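Local coordinates for hypothetical conserved protein (Thermus thermophilus, PDB 3DZM) that is of unknown function but forms a beta-barrel in the outer membrane, where it is a major protein, and binds calcium, at residues 20-30 against 42-51. Residues are numbered along the deposited sequence; the frame is centred on the assembly and turned at random.
Sequences YGGFGGQLAVV and VRLGVGFATS. With C8E ((hydroxyethyloxy)tri(ethyloxy)octane), chain E.
Arg-43 lays its aliphatic stem over the methyl of Ala-28, CG to CB 3.7 Å, on the barrel-interior face of two antiparallel strands. With CG anti to the backbone N (chi1 177°) and a bend at chi3, the chain carries its guanidinium to Gln-26, whose NE2 lies 3.8 Å from NH1, amide and guanidinium planes 72° apart. No hydrogen bond joins these two; instead Glu-14, Asp-87 and Asp-156 form salt bridges with the guanidinium, and Tyr-104 adds a cation-pi contact. A leucine in place of Arg-43 would probably leave the three carboxylates without their shared positive partner. Opposite Ala-28 sits Gly-45, where a side chain would probably crowd OE1 of the bent Gln-26 as it now lies. Tyr-20 CB meets Ala-49 CB at 4.3 Å, while the Tyr-20 hydroxyl is hydrogen-bonded to Asp-160 and Tyr-162. The other face is apolar, as suits lipid: Val-29 CG1 packs beside Leu-44 CB at 4.0 Å, both chains running outward, with Leu-27, Val-46 and Phe-48 alongside. Paired backbone bonds, such as Val-46 N to Leu-27 O at 2.7 Å, hold the register. Such alternation, charged, polar and small residues inside, greasy ones outside, marks a beta hairpin of an outer-membrane beta-barrel.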
# COMPACT_ATOMS: atom_id res chain seq x y z
N TYR A 20 -5.06 3.32 -2.80
CA TYR A 20 -4.11 2.24 -2.83
C TYR A 20 -4.59 1.12 -1.92
O TYR A 20 -3.95 0.80 -0.95
CB TYR A 20 -2.73 2.67 -2.39
CG TYR A 20 -1.66 1.67 -2.75
CD1 TYR A 20 -1.16 1.62 -4.04
CD2 TYR A 20 -1.20 0.74 -1.81
CE1 TYR A 20 -0.20 0.68 -4.40
CE2 TYR A 20 -0.22 -0.20 -2.16
CZ TYR A 20 0.27 -0.22 -3.46
OH TYR A 20 1.22 -1.14 -3.83
N GLY A 21 -5.72 0.53 -2.26
CA GLY A 21 -6.32 -0.46 -1.38
C GLY A 21 -6.97 0.16 -0.17
O GLY A 21 -7.27 -0.53 0.80
N GLY A 22 -7.22 1.46 -0.25
CA GLY A 22 -7.62 2.25 0.88
C GLY A 22 -7.22 3.65 0.56
O GLY A 22 -6.42 3.83 -0.34
N PHE A 23 -7.78 4.64 1.26
CA PHE A 23 -7.33 6.03 1.06
C PHE A 23 -5.98 6.29 1.75
O PHE A 23 -5.62 5.65 2.75
CB PHE A 23 -8.36 7.04 1.51
CG PHE A 23 -8.04 8.45 1.07
CD1 PHE A 23 -8.41 8.91 -0.21
CD2 PHE A 23 -7.36 9.33 1.93
CE1 PHE A 23 -8.12 10.22 -0.63
CE2 PHE A 23 -7.06 10.63 1.52
CZ PHE A 23 -7.45 11.08 0.23
N GLY A 24 -5.21 7.20 1.18
CA GLY A 24 -3.90 7.50 1.70
C GLY A 24 -3.23 8.44 0.75
O GLY A 24 -3.91 9.17 0.03
N GLY A 25 -1.90 8.44 0.72
CA GLY A 25 -1.19 9.29 -0.20
C GLY A 25 0.18 8.75 -0.49
O GLY A 25 0.54 7.67 0.04
N GLN A 26 0.92 9.44 -1.36
CA GLN A 26 2.34 9.15 -1.51
C GLN A 26 3.22 10.36 -1.73
O GLN A 26 2.79 11.37 -2.27
CB GLN A 26 2.61 8.08 -2.58
CG GLN A 26 2.62 8.58 -3.96
CD GLN A 26 3.82 8.09 -4.77
OE1 GLN A 26 4.38 6.99 -4.55
NE2 GLN A 26 4.21 8.92 -5.74
N LEU A 27 4.47 10.23 -1.30
CA LEU A 27 5.54 11.18 -1.57
C LEU A 27 6.63 10.49 -2.38
O LEU A 27 6.98 9.33 -2.12
CB LEU A 27 6.14 11.67 -0.26
CG LEU A 27 5.41 12.89 0.27
CD1 LEU A 27 5.45 12.93 1.77
CD2 LEU A 27 6.05 14.09 -0.35
N ALA A 28 7.14 11.17 -3.39
CA ALA A 28 8.15 10.56 -4.24
C ALA A 28 9.13 11.58 -4.74
O ALA A 28 8.85 12.79 -4.74
CB ALA A 28 7.50 9.79 -5.44
N VAL A 29 10.32 11.10 -5.12
CA VAL A 29 11.28 11.89 -5.86
C VAL A 29 11.38 11.24 -7.23
O VAL A 29 11.44 10.02 -7.34
CB VAL A 29 12.66 12.00 -5.13
CG1 VAL A 29 13.24 10.61 -4.79
CG2 VAL A 29 13.65 12.80 -5.97
N VAL A 30 11.35 12.07 -8.26
CA VAL A 30 11.49 11.63 -9.65
C VAL A 30 12.72 12.24 -10.28
O VAL A 30 13.04 13.39 -10.04
CB VAL A 30 10.36 12.17 -10.51
CG1 VAL A 30 10.39 11.49 -11.87
CG2 VAL A 30 9.03 12.01 -9.82
N VAL A 42 13.16 7.75 -13.42
CA VAL A 42 13.14 6.89 -12.24
C VAL A 42 12.35 7.61 -11.15
O VAL A 42 12.49 8.82 -10.99
CB VAL A 42 14.55 6.58 -11.80
CG1 VAL A 42 14.56 5.95 -10.46
CG2 VAL A 42 15.16 5.62 -12.81
N ARG A 43 11.47 6.88 -10.46
CA ARG A 43 10.71 7.44 -9.35
C ARG A 43 10.88 6.55 -8.11
O ARG A 43 10.68 5.33 -8.21
CB ARG A 43 9.22 7.60 -9.72
CG ARG A 43 8.39 8.12 -8.57
CD ARG A 43 6.97 8.42 -8.91
NE ARG A 43 6.33 7.26 -9.48
CZ ARG A 43 5.04 7.20 -9.77
NH1 ARG A 43 4.29 8.26 -9.52
NH2 ARG A 43 4.52 6.11 -10.32
N LEU A 44 11.30 7.14 -6.98
CA LEU A 44 11.25 6.44 -5.68
C LEU A 44 10.18 7.09 -4.86
O LEU A 44 10.14 8.31 -4.78
CB LEU A 44 12.51 6.64 -4.86
CG LEU A 44 13.77 5.84 -5.03
CD1 LEU A 44 14.15 5.87 -6.47
CD2 LEU A 44 14.82 6.55 -4.22
N GLY A 45 9.33 6.29 -4.23
CA GLY A 45 8.18 6.85 -3.55
C GLY A 45 7.79 6.08 -2.33
O GLY A 45 8.08 4.89 -2.24
N VAL A 46 7.14 6.75 -1.39
CA VAL A 46 6.61 6.06 -0.23
C VAL A 46 5.13 6.35 -0.11
O VAL A 46 4.72 7.49 -0.35
CB VAL A 46 7.39 6.36 1.06
CG1 VAL A 46 7.44 7.83 1.32
CG2 VAL A 46 6.79 5.64 2.20
N GLY A 47 4.34 5.32 0.16
CA GLY A 47 2.91 5.47 0.33
C GLY A 47 2.42 5.06 1.71
O GLY A 47 2.89 4.07 2.28
N PHE A 48 1.49 5.83 2.26
CA PHE A 48 0.73 5.41 3.43
C PHE A 48 -0.72 5.35 3.02
O PHE A 48 -1.19 6.28 2.33
CB PHE A 48 0.85 6.42 4.56
CG PHE A 48 2.26 6.70 4.98
CD1 PHE A 48 2.85 5.95 5.99
CD2 PHE A 48 3.00 7.71 4.37
CE1 PHE A 48 4.18 6.20 6.39
CE2 PHE A 48 4.32 7.97 4.76
CZ PHE A 48 4.91 7.21 5.77
N ALA A 49 -1.43 4.29 3.43
CA ALA A 49 -2.87 4.23 3.16
C ALA A 49 -3.51 3.44 4.25
O ALA A 49 -2.87 2.57 4.83
CB ALA A 49 -3.18 3.57 1.79
N THR A 50 -4.79 3.72 4.51
CA THR A 50 -5.60 2.86 5.35
C THR A 50 -5.86 1.54 4.66
O THR A 50 -5.85 1.45 3.44
CB THR A 50 -7.00 3.41 5.57
OG1 THR A 50 -6.93 4.81 5.80
CG2 THR A 50 -7.64 2.74 6.78
N SER A 51 -6.17 0.52 5.45
CA SER A 51 -6.49 -0.74 4.87
C SER A 51 -7.34 -1.48 5.85
O SER A 51 -7.37 -1.15 7.01
CB SER A 51 -5.21 -1.53 4.55
OG SER A 51 -5.47 -2.93 4.54
C1 C8E E . -8.52 -5.01 -11.29
C2 C8E E . -7.42 -5.95 -10.75
C3 C8E E . -7.91 -6.92 -9.66
C4 C8E E . -7.90 -8.38 -10.13
C5 C8E E . -7.81 -9.41 -9.00
C6 C8E E . -9.13 -10.12 -8.63
C7 C8E E . -9.64 -9.74 -7.24
C8 C8E E . -8.60 -8.93 -6.47
O9 C8E E . -8.62 -9.09 -5.06
C10 C8E E . -7.47 -9.77 -4.59
C11 C8E E . -7.15 -9.46 -3.12
O12 C8E E . -6.20 -8.42 -3.03
C13 C8E E . -6.20 -7.79 -1.75
C14 C8E E . -5.77 -6.32 -1.82
O15 C8E E . -6.77 -5.50 -1.24
C16 C8E E . -6.56 -4.12 -1.47
C17 C8E E . -5.41 -3.61 -0.60
O18 C8E E . -5.86 -3.11 0.64
C19 C8E E . -6.10 -4.13 1.59
C20 C8E E . -4.79 -4.89 1.77
O21 C8E E . -4.01 -4.27 2.76
O HOH W 1 -4.10 0.19 1.72